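Local coordinates for multicopper oxidase (Arthrobacter sp. FB24, PDB 3GDC), which probably oxidises phenolic substrates at one copper centre and passes the electrons to a copper cluster that reduces dioxygen to water, as laccases do, at residues F121-C133 against L146-R158. Sequence-based numbering, arbitrary orientation.
Sequences FDATPFGTHLYHC and LYGGFIVEPKEGR. With CU (copper (II) ion), chain E; CU (copper (II) ion), chain D.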
ATOM      1  N   PHE A 121       9.834  29.511   4.461  1.00 20.40           N
ATOM      2  CA  PHE A 121       8.540  29.061   4.953  1.00 20.39           C
ATOM      3  C   PHE A 121       8.644  28.771   6.444  1.00 20.12           C
ATOM      4  O   PHE A 121       9.733  28.774   7.017  1.00 19.79           O
ATOM      5  CB  PHE A 121       8.029  27.819   4.186  1.00 20.67           C
ATOM      6  CG  PHE A 121       9.100  26.801   3.891  1.00 21.23           C
ATOM      7  CD1 PHE A 121       9.563  25.941   4.884  1.00 22.37           C
ATOM      8  CD2 PHE A 121       9.641  26.707   2.622  1.00 22.43           C
ATOM      9  CE1 PHE A 121      10.557  24.998   4.604  1.00 21.96           C
ATOM     10  CE2 PHE A 121      10.644  25.774   2.341  1.00 22.88           C
ATOM     11  CZ  PHE A 121      11.096  24.925   3.340  1.00 21.66           C
ATOM     12  N   ASP A 122       7.503  28.525   7.074  1.00 20.38           N
ATOM     13  CA  ASP A 122       7.490  28.128   8.470  1.00 20.77           C
ATOM     14  C   ASP A 122       7.544  26.605   8.579  1.00 20.39           C
ATOM     15  O   ASP A 122       7.149  25.907   7.650  1.00 20.92           O
ATOM     16  CB  ASP A 122       6.265  28.692   9.174  1.00 21.46           C
ATOM     17  CG  ASP A 122       6.330  30.213   9.324  1.00 24.25           C
ATOM     18  OD1 ASP A 122       7.450  30.759   9.404  1.00 26.74           O
ATOM     19  OD2 ASP A 122       5.261  30.855   9.366  1.00 28.80           O
ATOM     20  N   ALA A 123       8.064  26.102   9.692  1.00 19.70           N
ATOM     21  CA  ALA A 123       8.143  24.653   9.917  1.00 19.42           C
ATOM     22  C   ALA A 123       6.756  24.148  10.324  1.00 19.54           C
ATOM     23  O   ALA A 123       6.398  24.145  11.508  1.00 19.51           O
ATOM     24  CB  ALA A 123       9.192  24.324  10.981  1.00 19.41           C
ATOM     25  N   THR A 124       5.961  23.770   9.325  1.00 19.53           N
ATOM     26  CA  THR A 124       4.588  23.316   9.549  1.00 20.33           C
ATOM     27  C   THR A 124       4.161  22.349   8.446  1.00 19.60           C
ATOM     28  O   THR A 124       4.604  22.496   7.309  1.00 19.90           O
ATOM     29  CB  THR A 124       3.568  24.478   9.494  1.00 21.03           C
ATOM     30  OG1 THR A 124       4.207  25.718   9.805  1.00 25.89           O
ATOM     31  CG2 THR A 124       2.440  24.218  10.467  1.00 19.43           C
ATOM     32  N   PRO A 125       3.315  21.350   8.775  1.00 19.12           N
ATOM     33  CA  PRO A 125       2.900  20.927  10.111  1.00 18.83           C
ATOM     34  C   PRO A 125       4.019  20.128  10.749  1.00 18.51           C
ATOM     35  O   PRO A 125       4.984  19.774  10.063  1.00 18.50           O
ATOM     36  CB  PRO A 125       1.696  20.018   9.828  1.00 18.89           C
ATOM     37  CG  PRO A 125       2.019  19.424   8.485  1.00 19.11           C
ATOM     38  CD  PRO A 125       2.663  20.546   7.725  1.00 19.04           C
ATOM     39  N   PHE A 126       3.912  19.851  12.042  1.00 18.17           N
ATOM     40  CA  PHE A 126       4.860  18.927  12.640  1.00 17.80           C
ATOM     41  C   PHE A 126       4.722  17.556  11.979  1.00 17.31           C
ATOM     42  O   PHE A 126       3.641  17.180  11.503  1.00 17.46           O
ATOM     43  CB  PHE A 126       4.765  18.883  14.172  1.00 18.55           C
ATOM     44  CG  PHE A 126       3.645  18.037  14.732  1.00 19.56           C
ATOM     45  CD1 PHE A 126       3.771  16.647  14.826  1.00 20.60           C
ATOM     46  CD2 PHE A 126       2.491  18.635  15.239  1.00 19.72           C
ATOM     47  CE1 PHE A 126       2.749  15.872  15.383  1.00 20.16           C
ATOM     48  CE2 PHE A 126       1.458  17.860  15.796  1.00 20.04           C
ATOM     49  CZ  PHE A 126       1.594  16.483  15.869  1.00 19.33           C
ATOM     50  N   GLY A 127       5.840  16.854  11.905  1.00 17.14           N
ATOM     51  CA  GLY A 127       5.860  15.524  11.319  1.00 17.05           C
ATOM     52  C   GLY A 127       7.173  15.205  10.657  1.00 16.92           C
ATOM     53  O   GLY A 127       8.167  15.919  10.807  1.00 16.86           O
ATOM     54  N   THR A 128       7.173  14.092   9.937  1.00 16.44           N
ATOM     55  CA  THR A 128       8.354  13.614   9.235  1.00 15.87           C
ATOM     56  C   THR A 128       8.107  13.842   7.761  1.00 15.14           C
ATOM     57  O   THR A 128       7.160  13.286   7.186  1.00 14.42           O
ATOM     58  CB  THR A 128       8.572  12.127   9.558  1.00 16.35           C
ATOM     59  OG1 THR A 128       8.831  11.997  10.960  1.00 18.09           O
ATOM     60  CG2 THR A 128       9.712  11.530   8.754  1.00 15.92           C
ATOM     61  N   HIS A 129       8.944  14.688   7.158  1.00 13.89           N
ATOM     62  CA  HIS A 129       8.748  15.112   5.782  1.00 14.07           C
ATOM     63  C   HIS A 129      10.028  14.881   4.974  1.00 13.81           C
ATOM     64  O   HIS A 129      10.944  14.176   5.422  1.00 13.85           O
ATOM     65  CB  HIS A 129       8.298  16.587   5.732  1.00 14.74           C
ATOM     66  CG  HIS A 129       7.185  16.916   6.682  1.00 15.64           C
ATOM     67  ND1 HIS A 129       5.931  16.343   6.593  1.00 14.87           N
ATOM     68  CD2 HIS A 129       7.134  17.772   7.736  1.00 16.40           C
ATOM     69  CE1 HIS A 129       5.162  16.823   7.556  1.00 16.53           C
ATOM     70  NE2 HIS A 129       5.869  17.691   8.263  1.00 16.13           N
ATOM     71  N   LEU A 130      10.077  15.466   3.783  1.00 13.59           N
ATOM     72  CA  LEU A 130      11.180  15.276   2.855  1.00 13.75           C
ATOM     73  C   LEU A 130      11.206  16.430   1.870  1.00 13.61           C
ATOM     74  O   LEU A 130      10.275  17.251   1.827  1.00 14.19           O
ATOM     75  CB  LEU A 130      11.055  13.926   2.114  1.00 13.71           C
ATOM     76  CG  LEU A 130       9.890  13.697   1.132  1.00 13.90           C
ATOM     77  CD1 LEU A 130      10.312  12.695   0.011  1.00 15.70           C
ATOM     78  CD2 LEU A 130       8.637  13.221   1.811  1.00 16.79           C
ATOM     79  N   TYR A 131      12.285  16.503   1.103  1.00 12.99           N
ATOM     80  CA  TYR A 131      12.418  17.466   0.023  1.00 13.11           C
ATOM     81  C   TYR A 131      13.121  16.765  -1.137  1.00 13.51           C
ATOM     82  O   TYR A 131      13.848  15.767  -0.936  1.00 13.38           O
ATOM     83  CB  TYR A 131      13.188  18.724   0.487  1.00 13.41           C
ATOM     84  CG  TYR A 131      14.621  18.460   0.905  1.00 13.20           C
ATOM     85  CD1 TYR A 131      15.661  18.511  -0.031  1.00 14.78           C
ATOM     86  CD2 TYR A 131      14.932  18.133   2.228  1.00 12.79           C
ATOM     87  CE1 TYR A 131      16.990  18.257   0.343  1.00 13.92           C
ATOM     88  CE2 TYR A 131      16.262  17.859   2.619  1.00 11.36           C
ATOM     89  CZ  TYR A 131      17.277  17.931   1.665  1.00 14.66           C
ATOM     90  OH  TYR A 131      18.572  17.666   2.018  1.00 13.47           O
ATOM     91  N   HIS A 132      12.884  17.243  -2.353  1.00 13.22           N
ATOM     92  CA  HIS A 132      13.568  16.700  -3.526  1.00 13.96           C
ATOM     93  C   HIS A 132      13.478  17.656  -4.692  1.00 14.24           C
ATOM     94  O   HIS A 132      12.698  18.613  -4.660  1.00 13.68           O
ATOM     95  CB  HIS A 132      13.006  15.313  -3.907  1.00 13.86           C
ATOM     96  CG  HIS A 132      11.536  15.305  -4.196  1.00 14.13           C
ATOM     97  ND1 HIS A 132      11.011  15.717  -5.402  1.00 13.81           N
ATOM     98  CD2 HIS A 132      10.483  14.928  -3.434  1.00 14.94           C
ATOM     99  CE1 HIS A 132       9.695  15.605  -5.367  1.00 15.53           C
ATOM    100  NE2 HIS A 132       9.350  15.122  -4.185  1.00 15.54           N
ATOM    101  N   CYS A 133      14.283  17.423  -5.719  1.00 15.00           N
ATOM    102  CA  CYS A 133      14.239  18.285  -6.888  1.00 15.95           C
ATOM    103  C   CYS A 133      12.938  18.075  -7.660  1.00 16.37           C
ATOM    104  O   CYS A 133      12.398  16.960  -7.699  1.00 17.03           O
ATOM    105  CB  CYS A 133      15.451  18.032  -7.792  1.00 15.48           C
ATOM    106  SG  CYS A 133      15.442  19.056  -9.275  1.00 16.90           S
ATOM    107  N   LEU A 146      18.871  13.697  -5.740  1.00 13.00           N
ATOM    108  CA  LEU A 146      18.412  14.974  -5.171  1.00 12.32           C
ATOM    109  C   LEU A 146      17.190  14.823  -4.257  1.00 11.91           C
ATOM    110  O   LEU A 146      16.053  15.101  -4.648  1.00 11.13           O
ATOM    111  CB  LEU A 146      18.167  16.022  -6.273  1.00 12.96           C
ATOM    112  CG  LEU A 146      19.414  16.447  -7.048  1.00 12.76           C
ATOM    113  CD1 LEU A 146      19.004  17.300  -8.241  1.00 14.96           C
ATOM    114  CD2 LEU A 146      20.432  17.195  -6.176  1.00 15.30           C
ATOM    115  N   TYR A 147      17.444  14.377  -3.028  1.00 11.79           N
ATOM    116  CA  TYR A 147      16.397  14.252  -2.010  1.00 12.43           C
ATOM    117  C   TYR A 147      17.009  14.208  -0.626  1.00 12.74           C
ATOM    118  O   TYR A 147      18.188  13.872  -0.466  1.00 13.39           O
ATOM    119  CB  TYR A 147      15.558  12.987  -2.234  1.00 12.61           C
ATOM    120  CG  TYR A 147      16.412  11.775  -2.588  1.00 13.84           C
ATOM    121  CD1 TYR A 147      17.164  11.119  -1.613  1.00 14.01           C
ATOM    122  CD2 TYR A 147      16.480  11.306  -3.902  1.00 13.88           C
ATOM    123  CE1 TYR A 147      17.960   9.992  -1.934  1.00 12.75           C
ATOM    124  CE2 TYR A 147      17.272  10.196  -4.232  1.00 13.48           C
ATOM    125  CZ  TYR A 147      18.006   9.553  -3.229  1.00 13.28           C
ATOM    126  OH  TYR A 147      18.806   8.465  -3.533  1.00 15.03           O
ATOM    127  N   GLY A 148      16.212  14.544   0.382  1.00 12.61           N
ATOM    128  CA  GLY A 148      16.656  14.408   1.772  1.00 12.44           C
ATOM    129  C   GLY A 148      15.461  14.496   2.682  1.00 12.86           C
ATOM    130  O   GLY A 148      14.337  14.781   2.228  1.00 12.90           O
ATOM    131  N   GLY A 149      15.697  14.239   3.963  1.00 12.85           N
ATOM    132  CA  GLY A 149      14.663  14.270   4.971  1.00 13.02           C
ATOM    133  C   GLY A 149      14.478  15.676   5.526  1.00 13.53           C
ATOM    134  O   GLY A 149      15.416  16.488   5.532  1.00 13.15           O
ATOM    135  N   PHE A 150      13.281  15.933   6.031  1.00 13.55           N
ATOM    136  CA  PHE A 150      12.934  17.237   6.624  1.00 14.43           C
ATOM    137  C   PHE A 150      12.037  16.927   7.816  1.00 15.09           C
ATOM    138  O   PHE A 150      10.876  16.540   7.639  1.00 14.16           O
ATOM    139  CB  PHE A 150      12.240  18.094   5.565  1.00 14.99           C
ATOM    140  CG  PHE A 150      11.571  19.342   6.095  1.00 16.39           C
ATOM    141  CD1 PHE A 150      12.164  20.110   7.102  1.00 19.37           C
ATOM    142  CD2 PHE A 150      10.349  19.757   5.553  1.00 18.46           C
ATOM    143  CE1 PHE A 150      11.536  21.278   7.577  1.00 19.22           C
ATOM    144  CE2 PHE A 150       9.716  20.916   6.009  1.00 18.49           C
ATOM    145  CZ  PHE A 150      10.315  21.675   7.033  1.00 19.20           C
ATOM    146  N   ILE A 151      12.591  17.057   9.024  1.00 14.89           N
ATOM    147  CA  ILE A 151      11.938  16.629  10.264  1.00 16.04           C
ATOM    148  C   ILE A 151      11.497  17.853  11.056  1.00 16.44           C
ATOM    149  O   ILE A 151      12.310  18.716  11.334  1.00 16.50           O
ATOM    150  CB  ILE A 151      12.924  15.815  11.151  1.00 15.99           C
ATOM    151  CG1 ILE A 151      13.598  14.689  10.337  1.00 18.54           C
ATOM    152  CG2 ILE A 151      12.267  15.348  12.458  1.00 16.10           C
ATOM    153  CD1 ILE A 151      12.652  13.706   9.678  1.00 18.56           C
ATOM    154  N   VAL A 152      10.214  17.921  11.395  1.00 16.84           N
ATOM    155  CA  VAL A 152       9.658  19.025  12.188  1.00 17.20           C
ATOM    156  C   VAL A 152       9.101  18.461  13.493  1.00 18.30           C
ATOM    157  O   VAL A 152       8.075  17.767  13.499  1.00 18.53           O
ATOM    158  CB  VAL A 152       8.561  19.796  11.426  1.00 16.53           C
ATOM    159  CG1 VAL A 152       7.972  20.927  12.293  1.00 16.20           C
ATOM    160  CG2 VAL A 152       9.084  20.359  10.114  1.00 16.75           C
ATOM    161  N   GLU A 153       9.809  18.735  14.586  1.00 19.76           N
ATOM    162  CA  GLU A 153       9.430  18.277  15.915  1.00 21.85           C
ATOM    163  C   GLU A 153       8.206  19.038  16.439  1.00 22.77           C
ATOM    164  O   GLU A 153       8.177  20.272  16.386  1.00 22.59           O
ATOM    165  CB  GLU A 153      10.605  18.454  16.881  1.00 22.23           C
ATOM    166  CG  GLU A 153      10.432  17.738  18.225  1.00 25.66           C
ATOM    167  CD  GLU A 153      10.911  16.290  18.182  1.00 30.93           C
ATOM    168  OE1 GLU A 153      11.931  15.975  18.836  1.00 34.76           O
ATOM    169  OE2 GLU A 153      10.282  15.465  17.487  1.00 33.59           O
ATOM    170  N   PRO A 154       7.187  18.311  16.925  1.00 23.91           N
ATOM    171  CA  PRO A 154       6.045  18.976  17.561  1.00 25.36           C
ATOM    172  C   PRO A 154       6.462  19.840  18.747  1.00 27.25           C
ATOM    173  O   PRO A 154       7.360  19.465  19.516  1.00 27.28           O
ATOM    174  CB  PRO A 154       5.163  17.808  18.033  1.00 25.23           C
ATOM    175  CG  PRO A 154       6.044  16.591  17.992  1.00 24.48           C
ATOM    176  CD  PRO A 154       7.003  16.848  16.871  1.00 24.15           C
ATOM    177  N   LYS A 155       5.821  20.996  18.869  1.00 29.45           N
ATOM    178  CA  LYS A 155       6.022  21.882  20.008  1.00 32.41           C
ATOM    179  C   LYS A 155       5.658  21.147  21.304  1.00 33.71           C
ATOM    180  O   LYS A 155       6.370  21.249  22.305  1.00 34.49           O
ATOM    181  CB  LYS A 155       5.190  23.160  19.825  1.00 32.41           C
ATOM    182  CG  LYS A 155       5.335  24.206  20.924  1.00 34.50           C
ATOM    183  CD  LYS A 155       6.626  25.012  20.799  1.00 36.94           C
ATOM    184  CE  LYS A 155       6.723  26.073  21.897  1.00 38.30           C
ATOM    185  NZ  LYS A 155       7.027  25.507  23.248  1.00 39.48           N
ATOM    186  N   GLU A 156       4.567  20.383  21.269  1.00 35.66           N
ATOM    187  CA  GLU A 156       4.094  19.663  22.452  1.00 37.34           C
ATOM    188  C   GLU A 156       3.560  18.261  22.144  1.00 37.83           C
ATOM    189  O   GLU A 156       2.755  18.079  21.224  1.00 38.25           O
ATOM    190  CB  GLU A 156       3.041  20.504  23.186  1.00 37.91           C
ATOM    191  CG  GLU A 156       3.639  21.451  24.244  1.00 40.18           C
ATOM    192  CD  GLU A 156       3.158  22.896  24.127  1.00 42.84           C
ATOM    193  OE1 GLU A 156       2.386  23.210  23.188  1.00 45.14           O
ATOM    194  OE2 GLU A 156       3.572  23.726  24.978  1.00 42.80           O
ATOM    195  N   GLY A 157       4.038  17.273  22.902  1.00 38.29           N
ATOM    196  CA  GLY A 157       3.414  15.952  22.928  1.00 38.45           C
ATOM    197  C   GLY A 157       4.228  14.705  22.609  1.00 38.43           C
ATOM    198  O   GLY A 157       3.686  13.600  22.682  1.00 39.16           O
ATOM    199  N   ARG A 158       5.510  14.852  22.265  1.00 38.04           N
ATOM    200  CA  ARG A 158       6.326  13.677  21.891  1.00 37.15           C
ATOM    201  C   ARG A 158       7.429  13.297  22.901  1.00 36.47           C
ATOM    202  O   ARG A 158       8.433  14.005  23.034  1.00 36.60           O
ATOM    203  CB  ARG A 158       6.894  13.810  20.467  1.00 37.49           C
ATOM    204  CG  ARG A 158       6.930  12.483  19.697  1.00 37.16           C
ATOM    205  CD  ARG A 158       7.654  12.587  18.346  1.00 36.88           C
ATOM    206  NE  ARG A 158       6.779  12.946  17.227  1.00 37.09           N
ATOM    207  CZ  ARG A 158       7.204  13.529  16.104  1.00 36.65           C
ATOM    208  NH1 ARG A 158       8.495  13.819  15.949  1.00 36.94           N
ATOM    209  NH2 ARG A 158       6.347  13.824  15.132  1.00 34.14           N
TER
HETATM  210 CU    CU E 303       7.514  14.501  -3.431  0.60 22.02          CU
HETATM  211 CU    CU D 301      17.139  18.564 -10.557  1.00 24.54          CU
HETATM  212  O   HOH W   1       8.612  14.383  13.376  1.00 28.25           O
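Tyr131 lies flat across the backbone of Gly148, with Gly148 CA 3.9 Å from the centroid of the tyrosine ring in a CH-pi contact over one face. Its CG sits between the backbone N and the carbonyl carbon (chi1 63°), which folds the ring over the neighbouring strand, while OH reaches on to a hydrogen bond with the carbonyl of Pro66. A CB on Gly148 would collide with the phenol oxygen. Without the phenol, as with an alanine at Tyr131, the glycine backbone would probably lose its cover and the Pro66 carbonyl its hydroxyl partner. Beneath the ring, strands 127-132 and 147-153 run antiparallel, paired from Gly127 with Val152 to His132 with Tyr147, and just beyond, Cys133 N hydrogen-bonds to Leu146 O at 3.1 Å.

On the same face as Tyr131, Phe150 and Val152 carry the apolar contact. Phe150 CD2 meets His129 CB at 3.8 Å, the two rings being oblique, and the far end of Phe150, CZ, approaches Phe121 CE1. Val152 sets CG1 against Ala123 CB and turns CG2 to the edge of the His129 imidazole. That ring is held from both nitrogens: NE2 donates to Pro125 O at 2.9 Å, above the carbonyl plane, and ND1 is hydrogen-bonded to Arg253. Pro154 CB sits over one face of the Phe126 ring, with Arg158 NH2 at its edge.

At the other end, His132 NE2 binds one copper at 2.1 Å, shared with His93 and with His271 of the second subunit; its ND1 donates to Cys133 O, fixing the ring's rotation. Cys133 SG binds another copper with His88 and His141, and Leu146 CD1 packs against its CB. A histidine closing a cupredoxin strand, followed at once by the cysteine of a type 1 copper, is characteristic of multicopper oxidases and, as in relatives, probably carries electrons to the copper cluster between subunits.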